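Local coordinates for protein flower-specific defensin (Nicotiana alata, PDB 4AAZ) that defends the plant as an innate-immunity peptide, acting against fungal pathogens such as Fusarium oxysporum and Botrytis cinerea and slowing the growth of caterpillar pests, at residues E27-G32 with C41-P46; T5-F10 with R21-S26; I13-P18 with I37-L42. One frame throughout, in Å; residues are numbered along the deposited sequence.

Contact 1 (E27-G32 with C41-P46); sequences EKFTDG and CLCTKP. With EDO (1,2-ethanediol), chain C.
Phe-29 lays one face of its ring on Cys-43, and this is the tight part of the contact: CG of Phe-29 comes to 3.3 Å from CB of Cys-43, a CH-pi contact, with the sulfur lying obliquely beyond. The ring gets there with CG anti to its carbonyl carbon (chi1 -65°). In the next two residues, Thr-30 N and Asp-31 N both hydrogen-bond to Thr-44 O, the first at 3.0 Å, the second weakly, a classic beta bulge. Thr-44 N answers at 2.9 Å to Asp-31 O. Gly-32 and Cys-43 form a non-hydrogen-bonded pair; glycine suits it because a side chain would face Cys-41 SG.

The outer side is looser and wet. CD and CE of Lys-45 pass CD2 and CE2 of the ring obliquely, and NZ ends over the face opposite Cys-43, 4.8 Å from the Phe-29 centroid and 26° off the normal. A flat aromatic can thus take sulfur and amine on its two faces, and a long amine also reaches the water that links NZ to Glu-27 O.

Lys-28, with positive phi, closes the Schellman motif ending helix 17-26; after Phe-29 and Thr-30, edge strand 31-34 begins. It pairs with central strand 41-46, which the Cys-24–Cys-43 and Cys-20–Cys-41 disulfides tie to the helix.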
# COMPACT_ATOMS: atom_id res chain seq x y z
N GLU A 27 -7.73 1.30 4.97
CA GLU A 27 -8.57 1.22 3.79
C GLU A 27 -9.15 -0.18 3.57
O GLU A 27 -9.75 -0.46 2.56
CB GLU A 27 -7.78 1.63 2.55
CG GLU A 27 -7.39 3.08 2.54
CD GLU A 27 -6.47 3.45 1.39
OE1 GLU A 27 -6.77 3.11 0.23
OE2 GLU A 27 -5.42 4.10 1.63
N LYS A 28 -8.97 -1.05 4.57
CA LYS A 28 -9.53 -2.41 4.57
C LYS A 28 -8.83 -3.37 3.63
O LYS A 28 -9.39 -4.38 3.22
CB LYS A 28 -11.05 -2.41 4.38
CG LYS A 28 -11.79 -1.65 5.46
CD LYS A 28 -13.31 -1.66 5.24
CE LYS A 28 -13.97 -0.41 5.80
NZ LYS A 28 -13.57 0.84 5.05
N PHE A 29 -7.57 -3.09 3.32
CA PHE A 29 -6.69 -4.07 2.73
C PHE A 29 -5.97 -4.79 3.86
O PHE A 29 -6.09 -4.42 5.03
CB PHE A 29 -5.70 -3.38 1.79
CG PHE A 29 -6.34 -2.73 0.59
CD1 PHE A 29 -6.76 -1.42 0.65
CD2 PHE A 29 -6.49 -3.44 -0.60
CE1 PHE A 29 -7.33 -0.81 -0.43
CE2 PHE A 29 -7.06 -2.84 -1.71
CZ PHE A 29 -7.50 -1.53 -1.62
N THR A 30 -5.21 -5.82 3.54
CA THR A 30 -4.54 -6.59 4.56
C THR A 30 -3.05 -6.25 4.70
O THR A 30 -2.43 -6.62 5.69
CB THR A 30 -4.74 -8.10 4.40
OG1 THR A 30 -4.32 -8.50 3.10
CG2 THR A 30 -6.21 -8.48 4.54
N ASP A 31 -2.47 -5.56 3.72
CA ASP A 31 -1.09 -5.11 3.81
C ASP A 31 -0.88 -3.96 2.83
O ASP A 31 -1.71 -3.71 1.94
CB ASP A 31 -0.11 -6.25 3.48
CG ASP A 31 1.35 -5.88 3.74
OD1 ASP A 31 1.62 -5.31 4.82
OD2 ASP A 31 2.23 -6.18 2.90
N GLY A 32 0.25 -3.27 2.99
CA GLY A 32 0.74 -2.34 2.01
C GLY A 32 2.24 -2.44 1.92
O GLY A 32 2.91 -2.67 2.92
N CYS A 41 2.69 3.52 -2.74
CA CYS A 41 2.17 2.61 -1.72
C CYS A 41 1.11 1.73 -2.35
O CYS A 41 0.03 2.24 -2.74
CB CYS A 41 1.61 3.43 -0.58
SG CYS A 41 0.78 2.46 0.70
N LEU A 42 1.43 0.45 -2.49
CA LEU A 42 0.51 -0.51 -3.08
C LEU A 42 -0.08 -1.38 -2.00
O LEU A 42 0.64 -2.06 -1.26
CB LEU A 42 1.22 -1.37 -4.13
CG LEU A 42 1.87 -0.60 -5.28
CD1 LEU A 42 2.59 -1.59 -6.24
CD2 LEU A 42 0.84 0.23 -6.02
N CYS A 43 -1.40 -1.34 -1.90
CA CYS A 43 -2.13 -2.18 -0.97
C CYS A 43 -2.41 -3.54 -1.58
O CYS A 43 -2.60 -3.65 -2.81
CB CYS A 43 -3.46 -1.54 -0.57
SG CYS A 43 -3.34 0.16 0.05
N THR A 44 -2.49 -4.56 -0.74
CA THR A 44 -2.84 -5.89 -1.21
C THR A 44 -3.95 -6.49 -0.35
O THR A 44 -4.04 -6.21 0.85
CB THR A 44 -1.63 -6.85 -1.21
OG1 THR A 44 -0.96 -6.80 0.05
CG2 THR A 44 -0.67 -6.46 -2.29
N LYS A 45 -4.80 -7.29 -0.98
CA LYS A 45 -5.77 -8.10 -0.25
C LYS A 45 -6.15 -9.27 -1.14
O LYS A 45 -5.91 -9.21 -2.35
CB LYS A 45 -7.01 -7.28 0.15
CG LYS A 45 -7.89 -6.81 -1.00
CD LYS A 45 -9.06 -5.99 -0.47
CE LYS A 45 -9.92 -5.44 -1.58
NZ LYS A 45 -11.03 -4.60 -1.02
N PRO A 46 -6.72 -10.33 -0.58
CA PRO A 46 -7.15 -11.47 -1.39
C PRO A 46 -8.17 -11.05 -2.43
O PRO A 46 -9.02 -10.19 -2.18
CB PRO A 46 -7.79 -12.42 -0.36
CG PRO A 46 -7.04 -12.10 0.93
CD PRO A 46 -6.89 -10.59 0.87
C1 EDO C . 3.73 -8.83 7.07
O1 EDO C . 3.00 -9.51 8.13
C2 EDO C . 2.78 -8.07 6.16
O2 EDO C . 2.26 -6.94 6.86
O HOH W 1 -10.48 -2.30 0.42
O HOH W 2 -12.09 -5.31 2.15
O HOH W 3 -1.89 -8.65 1.76
O HOH W 4 1.26 -5.25 0.40

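Contact 2 (T5-F10 with R21-S26); sequences TESNTF and RKACIS. With EDO (1,2-ethanediol), chain C.
Ala-23, on helix 17-26, presents its methyl to three residues of the loop that follows strand 2-6, and it has by far the most surface buried here. Its CB lies 3.8 Å from OG1 of Thr-9, 3.9 Å from OG of Ser-7 and 3.9 Å from CB of Phe-10, so that the loop wraps round a single carbon. A methyl suits the place because it fills the space between helix and loop while letting their backbones come close: the CA atoms of Ala-23 and Phe-10 are 5.6 Å apart. Phe-10 meets it with CB; the methyl lies near the plane of the ring, off its edge. With CG anti to the backbone N (chi1 177°), that ring extends past Ala-23 to pack on Pro-19, Cys-20 and Cys-41.

Ser-7 and Cys-24 come next in buried surface, and they meet each other. CB of Ser-7 touches SG of Cys-24 at 4.1 Å, a sulfur that is itself half of the disulfide to Cys-43. Cysteine suits this turn of the helix because its short side chain both reaches the sheet covalently and offers the loop an apolar sulfur. OG of Ser-7 accepts the N-H of Phe-10 at 2.9 Å, an ST motif that folds the loop back on itself and holds the backbone N of Phe-10 in place. A small hydroxyl residue is apt here, since it can pack against sulfur and methyl and still serve a backbone N-H.

The same hydroxyl is also hydrogen-bonded to Glu-27 OE2, as is that of Thr-9, while Glu-27 OE1 takes the N-H of Asn-8. Between the two segments themselves, methyl, sulfur and side-chain atoms meet in van der Waals packing, and the polar work is done at the margin: a single carboxylate just beyond the helix grips the loop by three groups, which would be expected to steady its negative charge.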
# COMPACT_ATOMS: atom_id res chain seq x y z
N THR A 5 -3.60 -2.74 -5.32
CA THR A 5 -4.33 -1.51 -5.60
C THR A 5 -3.58 -0.38 -4.91
O THR A 5 -3.33 -0.47 -3.71
CB THR A 5 -5.75 -1.59 -5.03
OG1 THR A 5 -6.43 -2.71 -5.60
CG2 THR A 5 -6.51 -0.32 -5.34
N GLU A 6 -3.22 0.68 -5.63
CA GLU A 6 -2.55 1.81 -5.00
C GLU A 6 -3.39 2.38 -3.88
O GLU A 6 -4.61 2.57 -4.03
CB GLU A 6 -2.20 2.89 -6.01
CG GLU A 6 -1.33 3.99 -5.43
CD GLU A 6 -0.69 4.91 -6.45
OE1 GLU A 6 -1.04 4.84 -7.67
OE2 GLU A 6 0.16 5.74 -6.04
N SER A 7 -2.78 2.66 -2.75
CA SER A 7 -3.46 3.32 -1.65
C SER A 7 -4.08 4.63 -2.04
O SER A 7 -3.45 5.47 -2.69
CB SER A 7 -2.44 3.58 -0.53
OG SER A 7 -2.99 4.38 0.54
N ASN A 8 -5.31 4.85 -1.59
CA ASN A 8 -5.98 6.12 -1.87
C ASN A 8 -5.73 7.20 -0.84
O ASN A 8 -6.00 8.36 -1.10
CB ASN A 8 -7.46 5.88 -2.03
CG ASN A 8 -7.77 5.05 -3.27
OD1 ASN A 8 -7.25 5.33 -4.34
ND2 ASN A 8 -8.61 4.02 -3.13
N THR A 9 -5.26 6.82 0.33
CA THR A 9 -5.05 7.74 1.44
C THR A 9 -3.61 7.97 1.86
O THR A 9 -3.34 8.86 2.65
CB THR A 9 -5.86 7.32 2.70
OG1 THR A 9 -5.26 6.18 3.36
CG2 THR A 9 -7.29 7.04 2.37
N PHE A 10 -2.67 7.16 1.39
CA PHE A 10 -1.27 7.36 1.79
C PHE A 10 -0.70 8.60 1.12
O PHE A 10 -0.77 8.72 -0.11
CB PHE A 10 -0.42 6.15 1.37
CG PHE A 10 1.04 6.30 1.66
CD1 PHE A 10 1.54 6.07 2.93
CD2 PHE A 10 1.92 6.63 0.66
CE1 PHE A 10 2.88 6.20 3.19
CE2 PHE A 10 3.25 6.76 0.90
CZ PHE A 10 3.75 6.53 2.17
N ARG A 21 1.65 0.41 5.04
CA ARG A 21 0.83 -0.66 5.60
C ARG A 21 -0.31 -0.10 6.44
O ARG A 21 -1.45 -0.56 6.34
CB ARG A 21 1.70 -1.62 6.42
CG ARG A 21 0.88 -2.65 7.20
CD ARG A 21 1.65 -3.79 7.82
NE ARG A 21 2.79 -3.29 8.57
CZ ARG A 21 3.93 -3.95 8.78
NH1 ARG A 21 4.08 -5.20 8.33
NH2 ARG A 21 4.93 -3.35 9.40
N LYS A 22 -0.02 0.90 7.26
CA LYS A 22 -1.06 1.47 8.11
C LYS A 22 -2.17 2.06 7.25
O LYS A 22 -3.35 1.82 7.52
CB LYS A 22 -0.45 2.52 9.05
CG LYS A 22 -1.46 3.17 10.01
CD LYS A 22 -0.77 4.22 10.87
CE LYS A 22 -0.93 5.59 10.32
NZ LYS A 22 -2.32 6.08 10.58
N ALA A 23 -1.83 2.84 6.24
CA ALA A 23 -2.84 3.41 5.36
C ALA A 23 -3.67 2.34 4.70
O ALA A 23 -4.88 2.41 4.65
CB ALA A 23 -2.15 4.29 4.30
N CYS A 24 -3.01 1.31 4.17
CA CYS A 24 -3.71 0.24 3.49
C CYS A 24 -4.66 -0.50 4.40
O CYS A 24 -5.79 -0.83 4.01
CB CYS A 24 -2.69 -0.69 2.86
SG CYS A 24 -1.83 0.07 1.43
N ILE A 25 -4.21 -0.79 5.62
CA ILE A 25 -5.09 -1.46 6.59
C ILE A 25 -6.27 -0.55 6.93
O ILE A 25 -7.40 -1.02 7.09
CB ILE A 25 -4.28 -1.96 7.81
CG1 ILE A 25 -3.36 -3.07 7.34
CG2 ILE A 25 -5.19 -2.47 8.91
CD1 ILE A 25 -2.38 -3.59 8.39
N SER A 26 -6.04 0.76 7.04
CA SER A 26 -7.10 1.74 7.27
C SER A 26 -8.15 1.69 6.18
O SER A 26 -9.32 2.01 6.42
CB SER A 26 -6.56 3.17 7.34
OG SER A 26 -5.78 3.42 8.49
C1 EDO C . 3.73 -8.83 7.07
O1 EDO C . 3.00 -9.51 8.13
C2 EDO C . 2.78 -8.07 6.16
O2 EDO C . 2.26 -6.94 6.86

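Contact 3 (I13-P18 with I37-L42); sequences ICITKP and ILRRCL. With PO4 (phosphate ion), chain F; EDO (1,2-ethanediol), chain D.
Segments 13-18 and 37-42 approach most closely where both are irregular, with the CA atoms of Cys-14 and Arg-39 5.1 Å apart. One backbone bond joins them: Cys-14 N gives its hydrogen to Arg-39 O at 2.9 Å, almost straight at 175°, although the donor stands well out of the carbonyl plane. Arg-39 has positive phi (57°), an unusual backbone for a residue with a side chain, and the turn it makes leads into strand 41-46.

Beside that bond, CB of Cys-14 lies 3.5 Å from the carbonyl carbon of Arg-40, and its SG rests on Cys-41 at 3.9 Å from CB. Both cysteines are buried and belong to different disulfides. Cys-20–Cys-41, together with Cys-24–Cys-43, makes the cysteine-stabilised alpha-beta motif of plant defensins, in which crosslinks replace much of the hydrophobic core that so small a protein lacks; Cys-14–Cys-34 is a further bridge that packs on it here.

Further out, Arg-39 runs alongside two isoleucines. CD1 of Ile-13 sits over one face of its guanidinium, 3.6 Å from NH2, while CD1 of Ile-15 flanks NH1 and CD obliquely, 3.5 Å from NH1. Apolar methyls suit the place because they leave the N-H bonds, which lie in the plane of the group, unused; there NE reaches O1 of an ethanediol, probably from the crystallisation liquor.

The side chain of Arg-40 leaves the backbone away from segment 13-18. Its NE hydrogen-bonds O1 of a phosphate, also probably from the crystallisation liquor, at 2.8 Å and its NH2 hydrogen-bonds O3, while Leu-38 N holds O4 and Ser-35 OG adds another hydrogen bond. NH1 of Arg-40 pairs instead with Glu-6, and CD2 of Leu-42 lies over a guanidinium face.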
# COMPACT_ATOMS: atom_id res chain seq x y z
N ILE A 13 5.55 9.92 -1.53
CA ILE A 13 6.24 8.74 -2.03
C ILE A 13 6.46 7.72 -0.93
O ILE A 13 6.60 8.04 0.26
CB ILE A 13 7.56 9.01 -2.76
CG1 ILE A 13 8.56 9.65 -1.83
CG2 ILE A 13 7.32 9.84 -4.02
CD1 ILE A 13 9.99 9.66 -2.43
N CYS A 14 6.43 6.46 -1.33
CA CYS A 14 6.54 5.33 -0.42
C CYS A 14 8.01 4.94 -0.31
O CYS A 14 8.61 4.48 -1.29
CB CYS A 14 5.71 4.18 -0.96
SG CYS A 14 5.37 2.89 0.27
N ILE A 15 8.58 5.14 0.87
CA ILE A 15 9.97 4.76 1.13
C ILE A 15 10.04 3.68 2.20
O ILE A 15 10.73 2.69 2.01
CB ILE A 15 10.84 5.97 1.55
CG1 ILE A 15 10.88 7.00 0.41
CG2 ILE A 15 12.24 5.54 1.95
CD1 ILE A 15 11.52 6.50 -0.88
N THR A 16 9.32 3.84 3.30
CA THR A 16 9.30 2.80 4.33
C THR A 16 7.90 2.22 4.48
O THR A 16 6.88 2.89 4.28
CB THR A 16 9.79 3.30 5.70
OG1 THR A 16 8.85 4.25 6.22
CG2 THR A 16 11.17 3.89 5.60
N LYS A 17 7.88 0.94 4.82
CA LYS A 17 6.64 0.18 4.91
C LYS A 17 5.62 0.66 5.96
O LYS A 17 4.42 0.73 5.66
CB LYS A 17 6.93 -1.29 5.17
CG LYS A 17 5.68 -2.18 5.11
CD LYS A 17 5.99 -3.62 5.46
CE LYS A 17 4.83 -4.54 5.24
NZ LYS A 17 4.53 -4.70 3.78
N PRO A 18 6.06 0.96 7.20
CA PRO A 18 5.02 1.13 8.24
C PRO A 18 3.87 2.09 7.93
O PRO A 18 2.71 1.71 8.14
CB PRO A 18 5.84 1.57 9.46
CG PRO A 18 7.14 0.83 9.26
CD PRO A 18 7.41 0.93 7.78
N ILE A 37 10.07 1.67 -8.30
CA ILE A 37 10.43 2.64 -9.30
C ILE A 37 9.59 3.91 -9.20
O ILE A 37 10.14 4.98 -8.95
CB ILE A 37 10.40 2.01 -10.73
CG1 ILE A 37 11.37 0.83 -10.79
CG2 ILE A 37 10.69 3.06 -11.78
CD1 ILE A 37 12.81 1.20 -10.40
N LEU A 38 8.27 3.81 -9.33
CA LEU A 38 7.41 4.95 -9.11
C LEU A 38 7.23 5.23 -7.60
O LEU A 38 6.73 6.28 -7.21
CB LEU A 38 6.05 4.79 -9.80
CG LEU A 38 6.09 4.89 -11.33
CD1 LEU A 38 4.80 4.33 -11.96
CD2 LEU A 38 6.33 6.33 -11.80
N ARG A 39 7.65 4.29 -6.75
CA ARG A 39 7.66 4.48 -5.29
C ARG A 39 6.26 4.83 -4.79
O ARG A 39 6.03 5.81 -4.09
CB ARG A 39 8.74 5.47 -4.87
CG ARG A 39 10.08 5.03 -5.43
CD ARG A 39 11.24 5.58 -4.68
NE ARG A 39 11.44 6.97 -5.01
CZ ARG A 39 12.45 7.71 -4.54
NH1 ARG A 39 13.34 7.15 -3.75
NH2 ARG A 39 12.55 8.98 -4.88
N ARG A 40 5.33 3.97 -5.16
CA ARG A 40 3.94 4.07 -4.76
C ARG A 40 3.65 3.14 -3.58
O ARG A 40 4.28 2.09 -3.43
CB ARG A 40 3.05 3.68 -5.94
CG ARG A 40 3.32 4.54 -7.18
CD ARG A 40 2.34 4.27 -8.29
NE ARG A 40 2.56 2.96 -8.87
CZ ARG A 40 1.62 2.21 -9.40
NH1 ARG A 40 0.34 2.60 -9.39
NH2 ARG A 40 1.94 1.07 -9.98
N CYS A 41 2.69 3.52 -2.74
CA CYS A 41 2.17 2.61 -1.72
C CYS A 41 1.11 1.73 -2.35
O CYS A 41 0.03 2.24 -2.74
CB CYS A 41 1.61 3.43 -0.58
SG CYS A 41 0.78 2.46 0.70
N LEU A 42 1.43 0.45 -2.49
CA LEU A 42 0.51 -0.51 -3.08
C LEU A 42 -0.08 -1.38 -2.00
O LEU A 42 0.64 -2.06 -1.26
CB LEU A 42 1.22 -1.37 -4.13
CG LEU A 42 1.87 -0.60 -5.28
CD1 LEU A 42 2.59 -1.59 -6.24
CD2 LEU A 42 0.84 0.23 -6.02
P PO4 F . 5.69 0.82 -10.04
O1 PO4 F . 5.01 1.62 -8.98
O2 PO4 F . 6.03 -0.58 -9.57
O3 PO4 F . 4.67 0.63 -11.13
O4 PO4 F . 6.90 1.52 -10.48
C1 EDO D . 9.42 8.20 -8.28
O1 EDO D . 9.98 8.55 -7.01
C2 EDO D . 8.06 8.89 -8.37
O2 EDO D . 8.27 10.29 -8.10

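In the fold
The three contacts share one small fold, strand 2-6, helix 17-26 and the hairpin of strands 31-34 and 41-46. Contacts 1 and 2 have centres about 6 Å apart and are joined by the Cys-24–Cys-43 disulfide and by Glu-27 reaching Ser-7. Contact 3 lies about 13 Å from contact 1, across the chain's centre, yet shares Cys-41 and Leu-42 with it; it is about 10 Å from contact 2, tied by the Glu-6–Arg-40 salt bridge. Along the chain, contact 2 closes before contact 1 opens, whereas contacts 2 and 3 interleave. Central strand 41-46 meets helix, outer strands and loops, and covalent bridges hold together this 47-residue defensin part of a longer protein.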